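Local coordinates for TnpArep for protein (Escherichia coli, PDB 4ER8) that binds repeated extragenic palindrome (REP) DNA hairpins and, as a transposase with single-strand endonuclease activity, cleaves and recombines the mosaic elements in which they cluster, at residues 41-45 / 46-50; 102-105 / 106-110; 125-128 / 129-133. All coordinates share one frame; numbering follows the deposited sequence.

Interaction 1: 41-45 / 46-50; sequences KVKRD and RPFEI. With nucleotides of chain B.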
ATOM      1  N   LYS A  41       2.560 -14.801   3.420  1.00 56.06           N
ATOM      2  CA  LYS A  41       2.398 -16.044   2.651  1.00 57.42           C
ATOM      3  C   LYS A  41       2.785 -15.849   1.190  1.00 57.11           C
ATOM      4  O   LYS A  41       3.479 -16.684   0.612  1.00 57.36           O
ATOM      5  CB  LYS A  41       0.966 -16.596   2.777  1.00 57.87           C
ATOM      6  CG  LYS A  41       0.745 -18.014   2.191  1.00 60.88           C
ATOM      7  CD  LYS A  41       0.476 -19.062   3.310  1.00 67.30           C
ATOM      8  CE  LYS A  41      -0.584 -20.156   2.929  1.00 69.65           C
ATOM      9  NZ  LYS A  41      -0.090 -21.292   2.044  1.00 70.50           N
ATOM     10  N   VAL A  42       2.344 -14.729   0.613  1.00 57.49           N
ATOM     11  CA  VAL A  42       2.549 -14.427  -0.814  1.00 57.50           C
ATOM     12  C   VAL A  42       3.996 -14.010  -1.090  1.00 57.70           C
ATOM     13  O   VAL A  42       4.603 -14.410  -2.101  1.00 57.55           O
ATOM     14  CB  VAL A  42       1.521 -13.346  -1.338  1.00 57.64           C
ATOM     15  CG1 VAL A  42       1.671 -13.116  -2.861  1.00 56.67           C
ATOM     16  CG2 VAL A  42       0.093 -13.768  -1.029  1.00 56.68           C
ATOM     17  N   LYS A  43       4.544 -13.215  -0.171  1.00 58.05           N
ATOM     18  CA  LYS A  43       5.889 -12.684  -0.311  1.00 58.28           C
ATOM     19  C   LYS A  43       6.872 -13.826  -0.404  1.00 59.07           C
ATOM     20  O   LYS A  43       7.753 -13.812  -1.281  1.00 58.57           O
ATOM     21  CB  LYS A  43       6.230 -11.764   0.855  1.00 58.23           C
ATOM     22  CG  LYS A  43       7.432 -10.879   0.606  1.00 56.52           C
ATOM     23  CD  LYS A  43       7.695  -9.943   1.796  1.00 56.38           C
ATOM     24  CE  LYS A  43       8.898  -9.015   1.557  1.00 54.56           C
ATOM     25  NZ  LYS A  43      10.084  -9.759   1.023  1.00 54.78           N
ATOM     26  N   ARG A  44       6.695 -14.812   0.484  1.00 60.23           N
ATOM     27  CA  ARG A  44       7.478 -16.068   0.469  1.00 62.30           C
ATOM     28  C   ARG A  44       7.475 -16.757  -0.916  1.00 62.32           C
ATOM     29  O   ARG A  44       8.539 -17.078  -1.464  1.00 62.38           O
ATOM     30  CB  ARG A  44       6.991 -17.052   1.560  1.00 63.09           C
ATOM     31  CG  ARG A  44       7.266 -16.624   3.052  1.00 67.72           C
ATOM     32  CD  ARG A  44       6.614 -17.567   4.135  1.00 73.94           C
ATOM     33  NE  ARG A  44       6.854 -18.996   3.866  1.00 78.49           N
ATOM     34  CZ  ARG A  44       5.932 -19.867   3.430  1.00 80.94           C
ATOM     35  NH1 ARG A  44       4.670 -19.478   3.228  1.00 80.77           N
ATOM     36  NH2 ARG A  44       6.272 -21.140   3.203  1.00 81.43           N
ATOM     37  N   ASP A  45       6.283 -16.941  -1.493  1.00 62.29           N
ATOM     38  CA  ASP A  45       6.129 -17.686  -2.751  1.00 62.11           C
ATOM     39  C   ASP A  45       6.569 -16.911  -4.002  1.00 60.93           C
ATOM     40  O   ASP A  45       6.997 -17.500  -5.005  1.00 59.92           O
ATOM     41  CB  ASP A  45       4.689 -18.202  -2.864  1.00 62.63           C
ATOM     42  CG  ASP A  45       4.255 -18.995  -1.610  1.00 65.94           C
ATOM     43  OD1 ASP A  45       5.111 -19.730  -1.049  1.00 67.25           O
ATOM     44  OD2 ASP A  45       3.075 -18.887  -1.170  1.00 69.03           O
ATOM     45  N   ARG A  46       6.468 -15.586  -3.933  1.00 60.25           N
ATOM     46  CA  ARG A  46       6.833 -14.730  -5.062  1.00 59.14           C
ATOM     47  C   ARG A  46       7.564 -13.554  -4.480  1.00 58.87           C
ATOM     48  O   ARG A  46       6.948 -12.530  -4.194  1.00 59.37           O
ATOM     49  CB  ARG A  46       5.590 -14.273  -5.814  1.00 58.50           C
ATOM     50  CG  ARG A  46       4.726 -15.420  -6.361  1.00 58.01           C
ATOM     51  CD  ARG A  46       3.434 -14.897  -6.962  1.00 55.81           C
ATOM     52  NE  ARG A  46       2.506 -15.954  -7.356  1.00 52.32           N
ATOM     53  CZ  ARG A  46       2.292 -16.330  -8.612  1.00 49.55           C
ATOM     54  NH1 ARG A  46       2.946 -15.731  -9.611  1.00 48.39           N
ATOM     55  NH2 ARG A  46       1.416 -17.302  -8.867  1.00 47.76           N
ATOM     56  N   PRO A  47       8.881 -13.703  -4.250  1.00 58.12           N
ATOM     57  CA  PRO A  47       9.631 -12.655  -3.521  1.00 57.12           C
ATOM     58  C   PRO A  47       9.451 -11.234  -4.074  1.00 55.47           C
ATOM     59  O   PRO A  47       9.370 -11.031  -5.293  1.00 55.40           O
ATOM     60  CB  PRO A  47      11.110 -13.111  -3.640  1.00 57.40           C
ATOM     61  CG  PRO A  47      11.119 -14.202  -4.665  1.00 58.10           C
ATOM     62  CD  PRO A  47       9.740 -14.845  -4.597  1.00 57.94           C
ATOM     63  N   PHE A  48       9.353 -10.262  -3.172  1.00 53.56           N
ATOM     64  CA  PHE A  48       9.499  -8.844  -3.556  1.00 51.59           C
ATOM     65  C   PHE A  48      10.011  -8.029  -2.377  1.00 51.03           C
ATOM     66  O   PHE A  48      10.019  -8.519  -1.253  1.00 50.75           O
ATOM     67  CB  PHE A  48       8.196  -8.249  -4.119  1.00 50.54           C
ATOM     68  CG  PHE A  48       7.057  -8.208  -3.129  1.00 47.62           C
ATOM     69  CD1 PHE A  48       6.767  -7.042  -2.444  1.00 45.73           C
ATOM     70  CD2 PHE A  48       6.256  -9.331  -2.919  1.00 42.40           C
ATOM     71  CE1 PHE A  48       5.691  -6.996  -1.559  1.00 46.47           C
ATOM     72  CE2 PHE A  48       5.216  -9.305  -2.045  1.00 42.85           C
ATOM     73  CZ  PHE A  48       4.918  -8.144  -1.341  1.00 44.45           C
ATOM     74  N   GLU A  49      10.427  -6.791  -2.641  1.00 50.31           N
ATOM     75  CA  GLU A  49      10.825  -5.890  -1.572  1.00 50.18           C
ATOM     76  C   GLU A  49       9.724  -4.849  -1.287  1.00 48.75           C
ATOM     77  O   GLU A  49       9.283  -4.126  -2.197  1.00 49.01           O
ATOM     78  CB  GLU A  49      12.157  -5.211  -1.914  1.00 50.67           C
ATOM     79  CG  GLU A  49      13.115  -5.085  -0.711  1.00 54.39           C
ATOM     80  CD  GLU A  49      13.944  -3.794  -0.754  1.00 59.57           C
ATOM     81  OE1 GLU A  49      14.260  -3.248   0.343  1.00 61.87           O
ATOM     82  OE2 GLU A  49      14.261  -3.313  -1.877  1.00 59.12           O
ATOM     83  N   ILE A  50       9.264  -4.820  -0.038  1.00 46.45           N
ATOM     84  CA  ILE A  50       8.374  -3.784   0.433  1.00 44.41           C
ATOM     85  C   ILE A  50       9.187  -2.524   0.740  1.00 44.19           C
ATOM     86  O   ILE A  50       9.764  -2.401   1.825  1.00 43.22           O
ATOM     87  CB  ILE A  50       7.632  -4.188   1.705  1.00 43.77           C
ATOM     88  CG1 ILE A  50       6.809  -5.461   1.477  1.00 44.34           C
ATOM     89  CG2 ILE A  50       6.731  -3.045   2.164  1.00 43.07           C
ATOM     90  CD1 ILE A  50       5.896  -5.902   2.680  1.00 41.98           C
TER
ATOM     91  P    DA B  12      -0.003 -19.291 -12.320  1.00 51.19           P
ATOM     92  OP1  DA B  12       0.814 -18.357 -11.532  1.00 52.54           O
ATOM     93  OP2  DA B  12       0.694 -20.296 -13.148  1.00 51.67           O
ATOM     94  O5'  DA B  12      -1.098 -19.943 -11.342  1.00 47.44           O
ATOM     95  C5'  DA B  12      -1.795 -19.153 -10.435  1.00 49.74           C
ATOM     96  C4'  DA B  12      -2.743 -19.988  -9.593  1.00 49.93           C
ATOM     97  O4'  DA B  12      -3.816 -20.532 -10.408  1.00 50.74           O
ATOM     98  C3'  DA B  12      -2.077 -21.213  -8.975  1.00 52.80           C
ATOM     99  O3'  DA B  12      -2.723 -21.541  -7.743  1.00 54.60           O
ATOM    100  C2'  DA B  12      -2.304 -22.321 -10.007  1.00 52.31           C
ATOM    101  C1'  DA B  12      -3.728 -21.974 -10.431  1.00 51.16           C
ATOM    102  N9   DA B  12      -4.046 -22.476 -11.763  1.00 48.88           N
ATOM    103  C8   DA B  12      -3.169 -22.964 -12.703  1.00 49.28           C
ATOM    104  N7   DA B  12      -3.741 -23.325 -13.832  1.00 47.21           N
ATOM    105  C5   DA B  12      -5.088 -23.057 -13.604  1.00 45.71           C
ATOM    106  C6   DA B  12      -6.240 -23.216 -14.412  1.00 46.12           C
ATOM    107  N6   DA B  12      -6.181 -23.709 -15.657  1.00 43.84           N
ATOM    108  N1   DA B  12      -7.448 -22.844 -13.898  1.00 46.57           N
ATOM    109  C2   DA B  12      -7.488 -22.342 -12.648  1.00 46.53           C
ATOM    110  N3   DA B  12      -6.476 -22.160 -11.794  1.00 45.90           N
ATOM    111  C4   DA B  12      -5.298 -22.532 -12.341  1.00 46.59           C
TER

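Interaction 2: 102-105 / 106-110; sequences AIRN and TKDYR. With nucleotides of chain B.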
ATOM      1  N   ALA A 102       4.235   3.478 -11.940  1.00 37.92           N
ATOM      2  CA  ALA A 102       5.641   3.138 -12.049  1.00 39.24           C
ATOM      3  C   ALA A 102       6.523   4.306 -11.609  1.00 41.22           C
ATOM      4  O   ALA A 102       6.413   5.425 -12.181  1.00 40.95           O
ATOM      5  CB  ALA A 102       5.933   2.802 -13.455  1.00 38.68           C
ATOM      6  N   ILE A 103       7.422   4.039 -10.647  1.00 42.60           N
ATOM      7  CA  ILE A 103       8.395   5.038 -10.215  1.00 44.24           C
ATOM      8  C   ILE A 103       9.731   4.962 -10.951  1.00 46.52           C
ATOM      9  O   ILE A 103      10.511   4.039 -10.757  1.00 46.42           O
ATOM     10  CB  ILE A 103       8.659   4.941  -8.745  1.00 43.94           C
ATOM     11  CG1 ILE A 103       7.411   5.363  -7.998  1.00 41.49           C
ATOM     12  CG2 ILE A 103       9.825   5.848  -8.361  1.00 44.26           C
ATOM     13  CD1 ILE A 103       7.342   4.822  -6.670  1.00 37.80           C
ATOM     14  N   ARG A 104      10.002   5.993 -11.751  1.00 49.15           N
ATOM     15  CA  ARG A 104      11.152   6.018 -12.654  1.00 51.17           C
ATOM     16  C   ARG A 104      12.400   6.751 -12.109  1.00 51.42           C
ATOM     17  O   ARG A 104      13.468   6.618 -12.709  1.00 52.19           O
ATOM     18  CB  ARG A 104      10.733   6.645 -13.994  1.00 51.78           C
ATOM     19  CG  ARG A 104       9.712   5.836 -14.837  1.00 58.03           C
ATOM     20  CD  ARG A 104       8.226   5.761 -14.222  1.00 67.57           C
ATOM     21  NE  ARG A 104       7.305   6.911 -14.446  1.00 71.33           N
ATOM     22  CZ  ARG A 104       7.267   8.045 -13.715  1.00 72.38           C
ATOM     23  NH1 ARG A 104       8.098   8.250 -12.667  1.00 70.37           N
ATOM     24  NH2 ARG A 104       6.383   8.989 -14.040  1.00 71.84           N
ATOM     25  N   ASN A 105      12.279   7.508 -11.002  1.00 51.23           N
ATOM     26  CA  ASN A 105      13.396   8.328 -10.436  1.00 50.73           C
ATOM     27  C   ASN A 105      13.293   8.562  -8.941  1.00 50.77           C
ATOM     28  O   ASN A 105      12.180   8.516  -8.377  1.00 50.67           O
ATOM     29  CB  ASN A 105      13.476   9.713 -11.108  1.00 50.03           C
ATOM     30  CG  ASN A 105      12.284  10.590 -10.772  1.00 50.93           C
ATOM     31  OD1 ASN A 105      11.328  10.699 -11.547  1.00 53.53           O
ATOM     32  ND2 ASN A 105      12.328  11.216  -9.618  1.00 51.06           N
ATOM     33  N   THR A 106      14.422   8.914  -8.317  1.00 50.22           N
ATOM     34  CA  THR A 106      14.467   9.102  -6.859  1.00 49.72           C
ATOM     35  C   THR A 106      13.504  10.111  -6.251  1.00 49.03           C
ATOM     36  O   THR A 106      12.924   9.848  -5.204  1.00 49.07           O
ATOM     37  CB  THR A 106      15.846   9.450  -6.397  1.00 49.97           C
ATOM     38  OG1 THR A 106      16.756   8.502  -6.947  1.00 52.10           O
ATOM     39  CG2 THR A 106      15.926   9.361  -4.862  1.00 51.06           C
ATOM     40  N   LYS A 107      13.341  11.267  -6.878  1.00 48.86           N
ATOM     41  CA  LYS A 107      12.413  12.261  -6.356  1.00 48.75           C
ATOM     42  C   LYS A 107      11.036  11.666  -6.232  1.00 47.92           C
ATOM     43  O   LYS A 107      10.483  11.652  -5.138  1.00 48.02           O
ATOM     44  CB  LYS A 107      12.375  13.540  -7.208  1.00 49.33           C
ATOM     45  CG  LYS A 107      13.599  14.456  -6.970  1.00 52.76           C
ATOM     46  CD  LYS A 107      13.411  15.890  -7.496  1.00 56.79           C
ATOM     47  CE  LYS A 107      14.605  16.291  -8.402  1.00 59.35           C
ATOM     48  NZ  LYS A 107      15.184  17.647  -8.078  1.00 60.63           N
ATOM     49  N   ASP A 108      10.502  11.157  -7.345  1.00 46.93           N
ATOM     50  CA  ASP A 108       9.173  10.591  -7.360  1.00 45.77           C
ATOM     51  C   ASP A 108       9.007   9.535  -6.288  1.00 45.04           C
ATOM     52  O   ASP A 108       7.942   9.456  -5.647  1.00 45.48           O
ATOM     53  CB  ASP A 108       8.803  10.038  -8.721  1.00 45.69           C
ATOM     54  CG  ASP A 108       7.310  10.069  -8.951  1.00 48.11           C
ATOM     55  OD1 ASP A 108       6.642  10.986  -8.406  1.00 49.87           O
ATOM     56  OD2 ASP A 108       6.781   9.194  -9.682  1.00 49.94           O
ATOM     57  N   TYR A 109      10.071   8.770  -6.055  1.00 43.68           N
ATOM     58  CA  TYR A 109      10.068   7.703  -5.063  1.00 42.42           C
ATOM     59  C   TYR A 109       9.817   8.252  -3.688  1.00 42.92           C
ATOM     60  O   TYR A 109       8.893   7.821  -2.984  1.00 43.25           O
ATOM     61  CB  TYR A 109      11.386   6.966  -5.080  1.00 41.40           C
ATOM     62  CG  TYR A 109      11.559   5.923  -4.001  1.00 39.61           C
ATOM     63  CD1 TYR A 109      10.921   4.691  -4.072  1.00 38.12           C
ATOM     64  CD2 TYR A 109      12.423   6.146  -2.929  1.00 38.15           C
ATOM     65  CE1 TYR A 109      11.103   3.722  -3.075  1.00 35.14           C
ATOM     66  CE2 TYR A 109      12.615   5.198  -1.943  1.00 35.64           C
ATOM     67  CZ  TYR A 109      11.960   3.985  -2.034  1.00 36.46           C
ATOM     68  OH  TYR A 109      12.165   3.046  -1.061  1.00 37.34           O
ATOM     69  N   ARG A 110      10.656   9.204  -3.295  1.00 43.14           N
ATOM     70  CA  ARG A 110      10.457   9.909  -2.033  1.00 42.58           C
ATOM     71  C   ARG A 110       9.091  10.596  -1.910  1.00 42.51           C
ATOM     72  O   ARG A 110       8.501  10.523  -0.829  1.00 43.13           O
ATOM     73  CB  ARG A 110      11.559  10.914  -1.791  1.00 42.49           C
ATOM     74  CG  ARG A 110      12.861  10.266  -1.421  1.00 43.45           C
ATOM     75  CD  ARG A 110      13.982  11.159  -1.893  1.00 45.19           C
ATOM     76  NE  ARG A 110      15.325  10.627  -1.639  1.00 45.70           N
ATOM     77  CZ  ARG A 110      16.410  11.397  -1.564  1.00 42.18           C
ATOM     78  NH1 ARG A 110      16.292  12.711  -1.721  1.00 40.36           N
ATOM     79  NH2 ARG A 110      17.592  10.860  -1.322  1.00 38.80           N
TER
ATOM     80  O5'  DG B   1       1.706   9.909 -19.462  1.00 36.25           O
ATOM     81  C5'  DG B   1       0.679   9.676 -20.470  1.00 37.07           C
ATOM     82  C4'  DG B   1      -0.098   8.387 -20.288  1.00 38.98           C
ATOM     83  O4'  DG B   1       0.814   7.254 -19.973  1.00 39.13           O
ATOM     84  C3'  DG B   1      -1.081   8.423 -19.121  1.00 39.10           C
ATOM     85  O3'  DG B   1      -2.237   9.149 -19.445  1.00 39.90           O
ATOM     86  C2'  DG B   1      -1.310   6.914 -18.974  1.00 38.55           C
ATOM     87  C1'  DG B   1       0.097   6.332 -19.181  1.00 36.18           C
ATOM     88  N9   DG B   1       0.922   6.249 -18.011  1.00 37.23           N
ATOM     89  C8   DG B   1       1.854   7.196 -17.632  1.00 36.37           C
ATOM     90  N7   DG B   1       2.474   6.861 -16.499  1.00 37.72           N
ATOM     91  C5   DG B   1       1.958   5.616 -16.138  1.00 34.71           C
ATOM     92  C6   DG B   1       2.290   4.779 -15.048  1.00 34.98           C
ATOM     93  O6   DG B   1       3.137   5.023 -14.163  1.00 36.00           O
ATOM     94  N1   DG B   1       1.542   3.578 -15.016  1.00 33.50           N
ATOM     95  C2   DG B   1       0.599   3.289 -15.975  1.00 34.32           C
ATOM     96  N2   DG B   1      -0.042   2.136 -15.808  1.00 29.46           N
ATOM     97  N3   DG B   1       0.280   4.078 -17.024  1.00 35.06           N
ATOM     98  C4   DG B   1       0.988   5.227 -17.049  1.00 36.15           C
TER

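Interaction 3: 125-128 / 129-133; sequences WVKQ and VSDWP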
ATOM      1  N   TRP A 125      -7.172  10.378  10.469  1.00 51.94           N
ATOM      2  CA  TRP A 125      -7.034   9.431  11.565  1.00 52.45           C
ATOM      3  C   TRP A 125      -6.173   9.965  12.701  1.00 52.50           C
ATOM      4  O   TRP A 125      -6.509   9.764  13.859  1.00 52.76           O
ATOM      5  CB  TRP A 125      -6.501   8.077  11.078  1.00 52.08           C
ATOM      6  CG  TRP A 125      -7.417   7.439  10.068  1.00 54.09           C
ATOM      7  CD1 TRP A 125      -7.196   7.309   8.723  1.00 53.86           C
ATOM      8  CD2 TRP A 125      -8.725   6.886  10.313  1.00 54.16           C
ATOM      9  NE1 TRP A 125      -8.259   6.685   8.131  1.00 52.42           N
ATOM     10  CE2 TRP A 125      -9.213   6.415   9.074  1.00 52.53           C
ATOM     11  CE3 TRP A 125      -9.527   6.733  11.462  1.00 53.40           C
ATOM     12  CZ2 TRP A 125     -10.488   5.813   8.936  1.00 53.90           C
ATOM     13  CZ3 TRP A 125     -10.804   6.114  11.327  1.00 54.36           C
ATOM     14  CH2 TRP A 125     -11.259   5.667  10.069  1.00 53.67           C
ATOM     15  N   VAL A 126      -5.063  10.628  12.377  1.00 52.50           N
ATOM     16  CA  VAL A 126      -4.099  11.072  13.399  1.00 52.14           C
ATOM     17  C   VAL A 126      -3.549  12.467  13.101  1.00 52.27           C
ATOM     18  O   VAL A 126      -3.646  12.939  11.990  1.00 52.27           O
ATOM     19  CB  VAL A 126      -2.931  10.063  13.588  1.00 51.98           C
ATOM     20  CG1 VAL A 126      -3.448   8.692  14.057  1.00 51.79           C
ATOM     21  CG2 VAL A 126      -2.108   9.923  12.311  1.00 51.82           C
ATOM     22  N   LYS A 127      -2.984  13.146  14.091  1.00 53.22           N
ATOM     23  CA  LYS A 127      -2.449  14.482  13.812  1.00 54.10           C
ATOM     24  C   LYS A 127      -0.940  14.419  13.539  1.00 52.96           C
ATOM     25  O   LYS A 127      -0.363  15.368  13.012  1.00 52.21           O
ATOM     26  CB  LYS A 127      -2.890  15.554  14.844  1.00 54.66           C
ATOM     27  CG  LYS A 127      -3.308  15.026  16.245  1.00 60.06           C
ATOM     28  CD  LYS A 127      -4.753  14.387  16.325  1.00 65.85           C
ATOM     29  CE  LYS A 127      -4.894  13.243  17.427  1.00 67.98           C
ATOM     30  NZ  LYS A 127      -4.044  11.991  17.184  1.00 66.94           N
ATOM     31  N   GLN A 128      -0.343  13.268  13.854  1.00 51.95           N
ATOM     32  CA  GLN A 128       1.094  13.051  13.748  1.00 51.38           C
ATOM     33  C   GLN A 128       1.432  11.678  13.175  1.00 50.40           C
ATOM     34  O   GLN A 128       0.940  10.664  13.657  1.00 50.03           O
ATOM     35  CB  GLN A 128       1.755  13.216  15.104  1.00 51.55           C
ATOM     36  CG  GLN A 128       2.038  14.659  15.475  1.00 54.24           C
ATOM     37  CD  GLN A 128       3.363  15.166  14.889  1.00 59.10           C
ATOM     38  OE1 GLN A 128       3.459  16.336  14.485  1.00 61.68           O
ATOM     39  NE2 GLN A 128       4.390  14.292  14.840  1.00 55.71           N
ATOM     40  N   VAL A 129       2.294  11.644  12.157  1.00 49.08           N
ATOM     41  CA  VAL A 129       2.489  10.395  11.432  1.00 47.49           C
ATOM     42  C   VAL A 129       2.994   9.305  12.329  1.00 47.10           C
ATOM     43  O   VAL A 129       2.781   8.149  12.028  1.00 47.71           O
ATOM     44  CB  VAL A 129       3.407  10.466  10.120  1.00 47.47           C
ATOM     45  CG1 VAL A 129       3.595  11.869   9.616  1.00 46.30           C
ATOM     46  CG2 VAL A 129       4.738   9.759  10.327  1.00 43.46           C
ATOM     47  N   SER A 130       3.661   9.641  13.423  1.00 46.50           N
ATOM     48  CA  SER A 130       4.158   8.560  14.279  1.00 46.06           C
ATOM     49  C   SER A 130       3.054   7.993  15.189  1.00 46.28           C
ATOM     50  O   SER A 130       3.241   6.937  15.813  1.00 46.78           O
ATOM     51  CB  SER A 130       5.397   8.977  15.091  1.00 45.45           C
ATOM     52  OG  SER A 130       5.061  10.039  15.967  1.00 43.35           O
ATOM     53  N   ASP A 131       1.916   8.671  15.263  1.00 46.25           N
ATOM     54  CA  ASP A 131       0.781   8.127  16.013  1.00 47.50           C
ATOM     55  C   ASP A 131       0.192   6.888  15.375  1.00 48.27           C
ATOM     56  O   ASP A 131      -0.411   6.088  16.082  1.00 49.30           O
ATOM     57  CB  ASP A 131      -0.347   9.154  16.219  1.00 47.80           C
ATOM     58  CG  ASP A 131       0.067  10.304  17.105  1.00 47.84           C
ATOM     59  OD1 ASP A 131       0.891  10.075  18.035  1.00 47.80           O
ATOM     60  OD2 ASP A 131      -0.431  11.421  16.856  1.00 47.22           O
ATOM     61  N   TRP A 132       0.378   6.709  14.066  1.00 48.39           N
ATOM     62  CA  TRP A 132      -0.185   5.552  13.364  1.00 49.20           C
ATOM     63  C   TRP A 132       0.741   4.345  13.342  1.00 49.97           C
ATOM     64  O   TRP A 132       1.813   4.387  12.714  1.00 50.84           O
ATOM     65  CB  TRP A 132      -0.587   5.916  11.935  1.00 49.27           C
ATOM     66  CG  TRP A 132      -1.531   4.939  11.292  1.00 48.73           C
ATOM     67  CD1 TRP A 132      -1.240   4.026  10.297  1.00 48.91           C
ATOM     68  CD2 TRP A 132      -2.923   4.778  11.580  1.00 48.33           C
ATOM     69  NE1 TRP A 132      -2.369   3.305   9.955  1.00 45.73           N
ATOM     70  CE2 TRP A 132      -3.417   3.743  10.723  1.00 47.83           C
ATOM     71  CE3 TRP A 132      -3.803   5.389  12.480  1.00 48.48           C
ATOM     72  CZ2 TRP A 132      -4.752   3.318  10.750  1.00 46.04           C
ATOM     73  CZ3 TRP A 132      -5.161   4.958  12.495  1.00 49.93           C
ATOM     74  CH2 TRP A 132      -5.607   3.939  11.640  1.00 47.36           C
ATOM     75  N   PRO A 133       0.331   3.265  14.031  1.00 50.01           N
ATOM     76  CA  PRO A 133       1.133   2.043  14.121  1.00 49.80           C
ATOM     77  C   PRO A 133       1.058   1.153  12.910  1.00 49.64           C
ATOM     78  O   PRO A 133       1.877   0.258  12.763  1.00 49.18           O
ATOM     79  CB  PRO A 133       0.514   1.303  15.304  1.00 49.75           C
ATOM     80  CG  PRO A 133      -0.877   1.846  15.424  1.00 49.86           C
ATOM     81  CD  PRO A 133      -0.743   3.292  15.045  1.00 49.95           C
TER

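Interaction 1: 41-45 / 46-50
With CG anti to the backbone N (chi1 -164°), the side chain of Lys43 runs out extended across the ring of Phe48, and a final bend at chi4 (-47°) turns its ammonium onto the Phe48 carbonyl. Lys43 NZ donates to Phe48 O at 2.6 Å, approaching nearly in line with the C=O bond. Along the way the aliphatic part crosses the aromatic side chain at about a right angle: Phe48 has CG set between its backbone N and carbonyl carbon, which turns one ring face to Lys43, and CG of the lysine makes a CH-pi contact 4.2 Å from the Phe48 ring centroid. Further out, Lys43 CE reaches Ile50 CG1 at 4.1 Å.

The last turn of the helix closes with Arg46 N bonded to Val42 O at 2.9 Å, and Arg46 is the first residue to leave helical conformation. Its extended side chain points to the DNA, where the guanidinium edge meets a backbone phosphate: Arg46 NH2 donates to OP1 of DA12 of chain B at 2.9 Å in a nearly straight bond (172°). Arg76 grips the carbonyls of Arg46 and Pro47. The turn joins helix 32-45 to edge strand 49-55 of the RNA-recognition-motif-like fold of HUH nucleases, with Val42 resting on Glu79 and Ile80 of helix 73-87 and the Phe48 ring meeting Trp64 of strand 59-65.

Interaction 2: 102-105 / 106-110
The guanidinium of Arg104 and the carboxylate of Asp108 approach each other obliquely, their planes 34° apart, and form a salt bridge in which Arg104 NH1 lies 3.4 Å from Asp108 OD2, although the exact placing of the guanidinium is doubtful. The same oxygen is also hydrogen-bonded to NE2 of His101, so it is shared between the arginine and an imidazole on the preceding strand. Asp108 reaches them because a chi1 near -152° lays the carboxylate back along the incoming chain. The Tyr109 ring is met obliquely by CD1 of Ile103, while Ile103 CG2 packs on Tyr109 CB at 3.8 Å. At the far end of that ring the hydroxyl is hydrogen-bonded to OD1 of Asn51.

These contacts turn the chain from edge strand 99-102 of the antiparallel sheet into helix 106-122, which later supplies Asn119 to the nickel site. Asn105 takes the N-cap position, and its carbonyl starts the helical bonding: Tyr109 N donates to Asn105 O at 3.1 Å. Just before the turn, Ile103 is still paired through its backbone with Thr13 of the neighbouring strand. At the end of the strand the main chain also contacts a base: Ala102 N donates to O6 of DG1 of chain B at 2.9 Å (153°), and Ala102 CB lies 3.6 Å from the same O6 of DG1.

Interaction 3: 125-128 / 129-133
Gln128 and Asp131 are joined by the main polar link of this loop, a backbone bond from Asp131 N to Gln128 O of 2.7 Å. The Asp131 side chain lies back against the turn that its own N-H closes, placing OD2 3.3 Å from Gln128 CB. From the other side Lys127 crosses the aspartate at about a right angle, its NZ 3.7 Å from Asp131 OD2, a long salt bridge.

The Gln128-Asp131 bond, with Val129 and Ser130 in helical conformation, defines a type I beta turn. A weak bond from Trp132 N to Val129 O follows, and the chain turns sharply between helices 106-122 and 137-142. The turn brings Trp132 back against Trp125 and Val126.

A chi1 of -162°, trans to the backbone N, carries the Trp132 indole alongside that of Trp125, both pointing the same way, with Trp132 NE1 hydrogen-bonded to Val55 O. The pair is oblique, with planes 35° apart. CH2 of Trp132 lies over one face of the Trp125 ring near its rim, and CZ3 of Trp132 packs on Trp125 CB at 3.7 Å. Val126 comes to the edge of the Trp132 indole, with CG1 3.7 Å from Trp132 CE3, and its CB touches Asp131 CB at 3.8 Å. An alanine in place of Trp132 has no indole, which would probably leave the Val55 carbonyl without its mate and a gap beside Trp125 and Val126. The Trp125 side chain lies about 8 Å from the nickel ion, and Trp132 and Val126 touch Pro120 of helix 106-122.

In the fold
The three contacts follow one another along the chain, each closing a short local turn, and none nests within or crosses another. Interaction 1 turns helix 32-45 into strand 49-55, one edge of the sheet. Interaction 2 leaves the other edge, strand 99-102, and starts helix 106-122. Interaction 3 turns the chain beyond that helix and before helix 137-142, on the opposite side of the molecule's centre from interaction 1. Strand 49-55 connects all three: it begins in interaction 1, and its Asn51 and Val55 receive side chains from interactions 2 and 3. Interactions 1 and 2 both touch the DNA, whereas interaction 3 stays about 14 Å from it at the nearest atoms.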